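Side-chain contacts in NADPH-ferredoxin reductase FprA (Mycobacterium tuberculosis, PDB 1LQT), which uses bound FAD to pass electrons between NADPH and ferredoxin-type iron-sulfur proteins, and may supply electrons to P450 systems: residues Asn81-Val84 with Gly85-Val88; Leu167-Pro170 with Asp171-Ala174; Leu417-Ser420 with Ala421-Gln424. One frame throughout, in Å; residues are numbered along the deposited sequence.

In the fold
Contacts 1 and 3 belong to the same region, the FAD-binding sheet: residues 81-88 follow its strand 76-80, and residues 417-424 run from the antiparallel edge strand 418-419 into helix 420-434. They touch, V82 CG2 packing 3.9 Å from L417 CB. Contact 2 stands apart, its centre about 37 Å from that of contact 1, in a short helical turn after helix 157-167 and away from the annotated sites. All three are partly buried. Contact 1 offers backbone groups to the adenine of FAD; contacts 2 and 3 both cap a helix start, with an aspartate carboxylate in one and a threonine hydroxyl in the other.

Contact 1 of 3, residues Asn81-Val84 with Gly85-Val88; sequences NVVV and GEHV. With FAD (flavin-adenine dinucleotide), chain H.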
loop_
_atom_site.group_PDB
_atom_site.type_symbol
_atom_site.label_atom_id
_atom_site.label_comp_id
_atom_site.label_asym_id
_atom_site.label_seq_id
_atom_site.Cartn_x
_atom_site.Cartn_y
_atom_site.Cartn_z
ATOM N N ASN A 81 -14.259 9.766 -6.145
ATOM C CA ASN A 81 -14.381 9.509 -7.586
ATOM C C ASN A 81 -13.899 10.695 -8.407
ATOM O O ASN A 81 -14.416 10.949 -9.479
ATOM C CB ASN A 81 -15.810 9.095 -7.968
ATOM C CG ASN A 81 -15.914 8.461 -9.329
ATOM O OD1 ASN A 81 -14.996 7.792 -9.806
ATOM N ND2 ASN A 81 -17.060 8.654 -9.969
ATOM N N VAL A 82 -12.912 11.424 -7.889
ATOM C CA VAL A 82 -12.297 12.555 -8.591
ATOM C C VAL A 82 -10.839 12.177 -8.795
ATOM O O VAL A 82 -10.064 12.074 -7.844
ATOM C CB VAL A 82 -12.444 13.859 -7.792
ATOM C CG1 VAL A 82 -11.691 14.989 -8.480
ATOM C CG2 VAL A 82 -13.894 14.213 -7.637
ATOM N N VAL A 83 -10.463 11.984 -10.057
ATOM C CA VAL A 83 -9.133 11.530 -10.393
ATOM C C VAL A 83 -8.318 12.729 -10.845
ATOM O O VAL A 83 -8.560 13.314 -11.901
ATOM C CB VAL A 83 -9.199 10.481 -11.505
ATOM C CG1 VAL A 83 -7.810 9.967 -11.847
ATOM C CG2 VAL A 83 -10.125 9.332 -11.128
ATOM N N VAL A 84 -7.366 13.135 -10.026
ATOM C CA VAL A 84 -6.546 14.274 -10.373
ATOM C C VAL A 84 -5.579 13.814 -11.449
ATOM O O VAL A 84 -4.918 12.776 -11.324
ATOM C CB VAL A 84 -5.868 14.868 -9.145
ATOM C CG1 VAL A 84 -4.966 16.001 -9.537
ATOM C CG2 VAL A 84 -6.914 15.346 -8.137
ATOM N N GLY A 85 -5.513 14.589 -12.520
ATOM C CA GLY A 85 -4.840 14.238 -13.739
ATOM C C GLY A 85 -5.829 13.827 -14.819
ATOM O O GLY A 85 -5.456 13.748 -15.999
ATOM N N GLU A 86 -7.084 13.561 -14.444
ATOM C CA GLU A 86 -8.134 13.195 -15.368
ATOM C C GLU A 86 -9.275 14.223 -15.328
ATOM O O GLU A 86 -9.480 14.974 -16.262
ATOM C CB GLU A 86 -8.689 11.792 -15.096
ATOM C CG GLU A 86 -9.773 11.374 -16.052
ATOM C CD GLU A 86 -10.281 9.969 -15.788
ATOM O OE1 GLU A 86 -9.602 9.217 -15.043
ATOM O OE2 GLU A 86 -11.368 9.619 -16.316
ATOM N N HIS A 87 -10.018 14.277 -14.225
ATOM C CA HIS A 87 -11.153 15.195 -14.117
ATOM C C HIS A 87 -10.734 16.634 -13.896
ATOM O O HIS A 87 -11.392 17.547 -14.386
ATOM C CB HIS A 87 -12.068 14.739 -12.983
ATOM C CG HIS A 87 -12.602 13.373 -13.211
ATOM N ND1 HIS A 87 -12.146 12.270 -12.520
ATOM C CD2 HIS A 87 -13.522 12.929 -14.092
ATOM C CE1 HIS A 87 -12.734 11.200 -13.020
ATOM N NE2 HIS A 87 -13.581 11.577 -13.963
ATOM N N VAL A 88 -9.709 16.807 -13.086
ATOM C CA VAL A 88 -9.116 18.108 -12.791
ATOM C C VAL A 88 -7.613 17.942 -12.826
ATOM O O VAL A 88 -7.103 16.839 -12.597
ATOM C CB VAL A 88 -9.565 18.685 -11.421
ATOM C CG1 VAL A 88 -11.101 18.841 -11.385
ATOM C CG2 VAL A 88 -9.076 17.830 -10.274
HETATM P PA FAD H . -2.104 5.498 0.408
HETATM O O1A FAD H . -1.746 4.642 -0.738
HETATM O O2A FAD H . -2.620 4.888 1.659
HETATM O O5B FAD H . -3.206 6.556 -0.066
HETATM C C5B FAD H . -3.086 7.190 -1.346
HETATM C C4B FAD H . -4.488 7.635 -1.741
HETATM O O4B FAD H . -4.350 8.516 -2.853
HETATM C C3B FAD H . -5.405 6.490 -2.188
HETATM O O3B FAD H . -6.672 6.550 -1.575
HETATM C C2B FAD H . -5.464 6.676 -3.681
HETATM O O2B FAD H . -6.602 6.148 -4.321
HETATM C C1B FAD H . -5.346 8.200 -3.805
HETATM N N9A FAD H . -4.898 8.674 -5.107
HETATM C C8A FAD H . -3.821 8.210 -5.813
HETATM N N7A FAD H . -3.660 8.859 -6.960
HETATM C C5A FAD H . -4.707 9.759 -7.006
HETATM C C6A FAD H . -5.072 10.702 -7.970
HETATM N N6A FAD H . -4.386 10.932 -9.079
HETATM N N1A FAD H . -6.172 11.458 -7.703
HETATM C C2A FAD H . -6.850 11.272 -6.539
HETATM N N3A FAD H . -6.553 10.393 -5.574
HETATM C C4A FAD H . -5.471 9.659 -5.855
HETATM N N1 FAD H . 0.855 -0.318 7.645
HETATM C C2 FAD H . 0.547 -0.674 8.924
HETATM O O2 FAD H . 0.748 0.084 9.854
HETATM N N3 FAD H . 0.021 -1.934 9.158
HETATM C C4 FAD H . -0.293 -2.826 8.175
HETATM O O4 FAD H . -0.803 -3.935 8.451
HETATM C C4X FAD H . -0.022 -2.433 6.860
HETATM N N5 FAD H . -0.331 -3.265 5.806
HETATM C C5X FAD H . -0.024 -2.883 4.525
HETATM C C6 FAD H . -0.303 -3.720 3.474
HETATM C C7 FAD H . 0.056 -3.414 2.173
HETATM C C7M FAD H . -0.287 -4.354 1.050
HETATM C C8 FAD H . 0.693 -2.191 1.933
HETATM C C8M FAD H . 1.128 -1.815 0.543
HETATM C C9 FAD H . 0.964 -1.319 2.985
HETATM C C9A FAD H . 0.613 -1.647 4.287
HETATM N N10 FAD H . 0.895 -0.797 5.362
HETATM C C10 FAD H . 0.559 -1.174 6.638
HETATM C "C1'" FAD H . 1.514 0.546 5.161
HETATM C "C2'" FAD H . 0.453 1.618 4.919
HETATM O "O2'" FAD H . -0.464 1.123 3.976
HETATM C "C3'" FAD H . 1.125 2.900 4.390
HETATM O "O3'" FAD H . 2.034 3.428 5.352
HETATM C "C4'" FAD H . 0.178 4.070 4.122
HETATM O "O4'" FAD H . -1.087 3.621 3.645
HETATM C "C5'" FAD H . 0.799 5.040 3.116
HETATM O "O5'" FAD H . -0.070 6.179 3.111
HETATM P P FAD H . -0.198 7.208 1.909
HETATM O O1P FAD H . -1.187 8.198 2.392
HETATM O O2P FAD H . 1.123 7.718 1.431
HETATM O O3P FAD H . -0.776 6.385 0.683
#
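The carbonyl oxygen V83 O is gripped by two amides of the turn that follows. H87 N reaches it at 2.9 Å, nearly along the C=O direction, while E86 N lies 3.0 Å from V83 O and comes from above the carbonyl plane. The imidazole of H87 returns a bond to the same residue: V83 N donates to H87 ND1 over 3.0 Å, almost straight at 167° and close to the ring plane, which fixes the rotation of the ring and marks ND1 as the acceptor. With CG anti to its carbonyl carbon (chi1 -60°), H87 brings the edge of the ring back to V83, and CE1 comes to 3.7 Å from V83 CG2. The other methyl, V83 CG1, meets E86 OE1, and E86 CG sits over the centre of one face of the imidazole.

The turn follows strand 76-80 of the Rossmann-type FAD domain after two residues, and V84 within it faces the adenine. V84 N donates to FAD N1A at 3.1 Å and FAD N6A donates to V84 O at 3.0 Å, a two-bond reading of the adenine edge. G85 has a positive phi (103°), and G85 N donates to V88 O at 2.8 Å, helping to close the loop. V84 CG2 also packs on V88 CG2 at 3.9 Å, and helix 402-413 covers V88 through W409 and L410.

Contact 2 of 3, residues Leu167-Pro170 with Asp171-Ala174; sequences LTDP and DVLA
D169, the N-cap of helix 170-173, and D171 set their side chains obliquely to each other at the start of the helix. The D169 carboxylate bends over that start: CG is anti to the backbone N (chi1 179°), which carries OD1 to 2.9 Å from D171 N. This capping bond meets OD1 from above the carboxylate plane, 59° out of it. The D171 side chain crosses that of D169 at a slant, the carboxylate planes 48° apart, and D169 OD1 and D171 OD2 come within 3.8 Å. Two like charges so close would be expected to repel; one water donates to both D169 OD2 and D171 OD2, the latter at 2.7 Å, and probably eases this. R189 and R187 add long, weak ion pairs to D169 and D171 respectively.

On another side of the turn the meeting is apolar. T168 turns its methyl toward the helix, CG2 touching L173 CG at 3.7 Å and also L173 CD2, while its hydroxyl bonds back to R164 O in the preceding helix. V172 CG1 reaches the same threonine methyl, and V172 CG2 lies near D169 CB. L173 continues inward onto L183 and L186 of helix 180-186, tying this short helix to the next one.

In the backbone, A174 N donates to P170 O at 2.8 Å, one step on from D169 O, which itself accepts two amides: L173 N lies in the carbonyl plane, whereas V172 N approaches from above it, 2.8 Å from D169 O.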
loop_
_atom_site.group_PDB
_atom_site.type_symbol
_atom_site.label_atom_id
_atom_site.label_comp_id
_atom_site.label_asym_id
_atom_site.label_seq_id
_atom_site.Cartn_x
_atom_site.Cartn_y
_atom_site.Cartn_z
ATOM N N LEU A 167 -2.555 -19.240 1.618
ATOM C CA LEU A 167 -2.486 -20.483 2.402
ATOM C C LEU A 167 -3.468 -20.602 3.554
ATOM O O LEU A 167 -3.691 -21.677 4.051
ATOM C CB LEU A 167 -1.088 -20.686 2.944
ATOM C CG LEU A 167 -0.032 -20.997 1.887
ATOM C CD1 LEU A 167 1.354 -20.965 2.474
ATOM C CD2 LEU A 167 -0.266 -22.340 1.268
ATOM N N THR A 168 -4.107 -19.503 3.936
ATOM C CA THR A 168 -5.022 -19.550 5.066
ATOM C C THR A 168 -6.269 -20.347 4.710
ATOM O O THR A 168 -6.775 -20.312 3.597
ATOM C CB THR A 168 -5.439 -18.129 5.478
ATOM O OG1 THR A 168 -4.306 -17.423 6.010
ATOM C CG2 THR A 168 -6.500 -18.123 6.570
ATOM N N ASP A 169 -6.746 -21.114 5.665
ATOM C CA ASP A 169 -7.982 -21.866 5.492
ATOM C C ASP A 169 -9.065 -20.912 5.007
ATOM O O ASP A 169 -9.333 -19.908 5.664
ATOM C CB ASP A 169 -8.348 -22.436 6.871
ATOM C CG ASP A 169 -9.628 -23.229 6.899
ATOM O OD1 ASP A 169 -10.354 -23.319 5.888
ATOM O OD2 ASP A 169 -9.966 -23.827 7.942
ATOM N N PRO A 170 -9.664 -21.173 3.862
ATOM C CA PRO A 170 -10.723 -20.290 3.375
ATOM C C PRO A 170 -11.892 -20.115 4.346
ATOM O O PRO A 170 -12.564 -19.088 4.292
ATOM C CB PRO A 170 -11.128 -20.930 2.052
ATOM C CG PRO A 170 -10.646 -22.336 2.165
ATOM C CD PRO A 170 -9.347 -22.227 2.887
ATOM N N ASP A 171 -12.140 -21.094 5.210
ATOM C CA ASP A 171 -13.196 -20.934 6.192
ATOM C C ASP A 171 -12.857 -19.795 7.168
ATOM O O ASP A 171 -13.768 -19.188 7.739
ATOM C CB ASP A 171 -13.382 -22.215 6.997
ATOM C CG ASP A 171 -14.017 -23.310 6.226
ATOM O OD1 ASP A 171 -14.674 -23.070 5.189
ATOM O OD2 ASP A 171 -13.933 -24.495 6.618
ATOM N N VAL A 172 -11.566 -19.542 7.392
ATOM C CA VAL A 172 -11.130 -18.441 8.221
ATOM C C VAL A 172 -11.269 -17.137 7.398
ATOM O O VAL A 172 -11.811 -16.139 7.894
ATOM C CB VAL A 172 -9.686 -18.676 8.703
ATOM C CG1 VAL A 172 -9.111 -17.461 9.348
ATOM C CG2 VAL A 172 -9.662 -19.866 9.629
ATOM N N LEU A 173 -10.800 -17.141 6.153
ATOM C CA LEU A 173 -10.914 -15.949 5.343
ATOM C C LEU A 173 -12.370 -15.560 5.092
ATOM O O LEU A 173 -12.659 -14.376 4.901
ATOM C CB LEU A 173 -10.159 -16.120 4.024
ATOM C CG LEU A 173 -8.650 -16.309 4.151
ATOM C CD1 LEU A 173 -8.067 -16.511 2.783
ATOM C CD2 LEU A 173 -7.991 -15.138 4.862
ATOM N N ALA A 174 -13.274 -16.528 5.140
ATOM C CA ALA A 174 -14.683 -16.238 4.902
ATOM C C ALA A 174 -15.300 -15.348 5.960
ATOM O O ALA A 174 -16.390 -14.835 5.752
ATOM C CB ALA A 174 -15.484 -17.555 4.737
HETATM O O HOH W 1 -11.907 -25.356 8.248
#

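Contact 3 of 3, residues Leu417-Ser420 with Ala421-Gln424; sequences LVTS and AHWQ. With ACT (acetate ion), chain F.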
loop_
_atom_site.group_PDB
_atom_site.type_symbol
_atom_site.label_atom_id
_atom_site.label_comp_id
_atom_site.label_asym_id
_atom_site.label_seq_id
_atom_site.Cartn_x
_atom_site.Cartn_y
_atom_site.Cartn_z
ATOM N N LEU A 417 -19.233 12.576 -8.711
ATOM C CA LEU A 417 -18.408 12.633 -7.504
ATOM C C LEU A 417 -19.220 12.104 -6.325
ATOM O O LEU A 417 -20.443 12.101 -6.317
ATOM C CB LEU A 417 -17.792 14.011 -7.280
ATOM C CG LEU A 417 -18.753 15.161 -6.976
ATOM C CD1 LEU A 417 -19.291 15.141 -5.549
ATOM C CD2 LEU A 417 -18.039 16.476 -7.289
ATOM N N VAL A 418 -18.485 11.642 -5.329
ATOM C CA VAL A 418 -19.016 11.022 -4.130
ATOM C C VAL A 418 -18.714 11.889 -2.921
ATOM O O VAL A 418 -17.574 12.021 -2.521
ATOM C CB VAL A 418 -18.434 9.598 -3.971
ATOM C CG1 VAL A 418 -18.936 8.966 -2.677
ATOM C CG2 VAL A 418 -18.827 8.762 -5.157
ATOM N N THR A 419 -19.733 12.508 -2.325
ATOM C CA THR A 419 -19.511 13.350 -1.153
ATOM C C THR A 419 -19.375 12.461 0.074
ATOM O O THR A 419 -19.614 11.264 0.017
ATOM C CB THR A 419 -20.676 14.274 -0.910
ATOM O OG1 THR A 419 -21.823 13.445 -0.769
ATOM C CG2 THR A 419 -20.909 15.239 -2.066
ATOM N N SER A 420 -19.035 13.069 1.193
ATOM C CA SER A 420 -18.936 12.332 2.438
ATOM C C SER A 420 -20.224 11.603 2.763
ATOM O O SER A 420 -20.212 10.463 3.151
ATOM C CB SER A 420 -18.637 13.276 3.587
ATOM O OG SER A 420 -17.362 13.764 3.494
ATOM N N ALA A 421 -21.350 12.292 2.632
ATOM C CA ALA A 421 -22.614 11.668 2.958
ATOM C C ALA A 421 -22.884 10.441 2.101
ATOM O O ALA A 421 -23.446 9.464 2.581
ATOM C CB ALA A 421 -23.756 12.686 2.805
ATOM N N HIS A 422 -22.476 10.467 0.847
ATOM C CA HIS A 422 -22.663 9.320 -0.020
ATOM C C HIS A 422 -21.661 8.207 0.212
ATOM O O HIS A 422 -22.007 7.036 0.092
ATOM C CB HIS A 422 -22.751 9.776 -1.431
ATOM C CG HIS A 422 -24.018 10.540 -1.648
ATOM N ND1 HIS A 422 -25.182 9.959 -2.075
ATOM C CD2 HIS A 422 -24.365 11.784 -1.244
ATOM C CE1 HIS A 422 -26.138 10.874 -2.132
ATOM N NE2 HIS A 422 -25.679 11.979 -1.592
ATOM N N TRP A 423 -20.426 8.547 0.568
ATOM C CA TRP A 423 -19.519 7.516 1.057
ATOM C C TRP A 423 -20.142 6.845 2.274
ATOM O O TRP A 423 -20.052 5.625 2.405
ATOM C CB TRP A 423 -18.148 8.122 1.408
ATOM C CG TRP A 423 -17.485 7.410 2.561
ATOM C CD1 TRP A 423 -17.252 7.942 3.760
ATOM C CD2 TRP A 423 -17.061 6.053 2.631
ATOM N NE1 TRP A 423 -16.694 7.017 4.602
ATOM C CE2 TRP A 423 -16.585 5.836 3.930
ATOM C CE3 TRP A 423 -17.061 4.972 1.734
ATOM C CZ2 TRP A 423 -16.079 4.615 4.351
ATOM C CZ3 TRP A 423 -16.576 3.736 2.167
ATOM C CH2 TRP A 423 -16.111 3.569 3.472
ATOM N N GLN A 424 -20.767 7.595 3.171
ATOM C CA GLN A 424 -21.342 6.975 4.361
ATOM C C GLN A 424 -22.406 5.953 4.007
ATOM O O GLN A 424 -22.583 4.971 4.723
ATOM C CB GLN A 424 -21.844 8.047 5.326
ATOM C CG GLN A 424 -20.697 8.829 5.965
ATOM C CD GLN A 424 -21.140 10.028 6.741
ATOM O OE1 GLN A 424 -22.265 10.136 7.136
ATOM N NE2 GLN A 424 -20.235 10.933 6.993
HETATM C C ACT F . -15.253 10.941 5.039
HETATM O O ACT F . -16.264 11.648 4.887
HETATM O OXT ACT F . -15.251 10.260 6.077
HETATM C CH3 ACT F . -14.106 10.892 4.064
#
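The chain passes from the short, weakly bonded strand 418-419 into helix 420-434, T419 standing at the N-cap. The first helical bonds start at once: W423 N donates to T419 O at 2.9 Å, nearly straight at 169°, and Q424 N donates to S420 O, also at 2.9 Å. The first turn sets the CA atoms of T419 and H422 5.2 Å apart.

T419 caps with its hydroxyl. OG1 stands between the backbone N and the carbonyl carbon (chi1 57°), a rotation that turns it toward the helix, where it accepts a weak bond from H422 N at 3.5 Å. The T419 and H422 side chains lie side by side and point the same way, and the threonine oxygen meets the imidazole at its edge, near the ring plane, with OG1 3.1 Å from H422 CD2. The ring's ND1 has a weak hydrogen bond to G454 O.

V418 CG1 reaches the first turn, 3.6 Å from W423 N and 4.2 Å from W423 CB. S420 holds OG beside its own backbone N, and the hydroxyl donates to an acetate oxygen, ACT O, at 2.8 Å; the ion probably came from the crystallisation liquor. The acetate also lies near the indole of W423, and Q424 CG rests close to S420 O.

Around the junction, V418 pairs by backbone with G80, joining strand 418-419 antiparallel to strand 76-80 at the edge of the FAD-domain sheet. S420 touches F78 of that strand, while V418 rests on P43. The indole of W423 packs edge-to-face with W46 and also touches T44 and P45, so helix 420-434 packs against that loop.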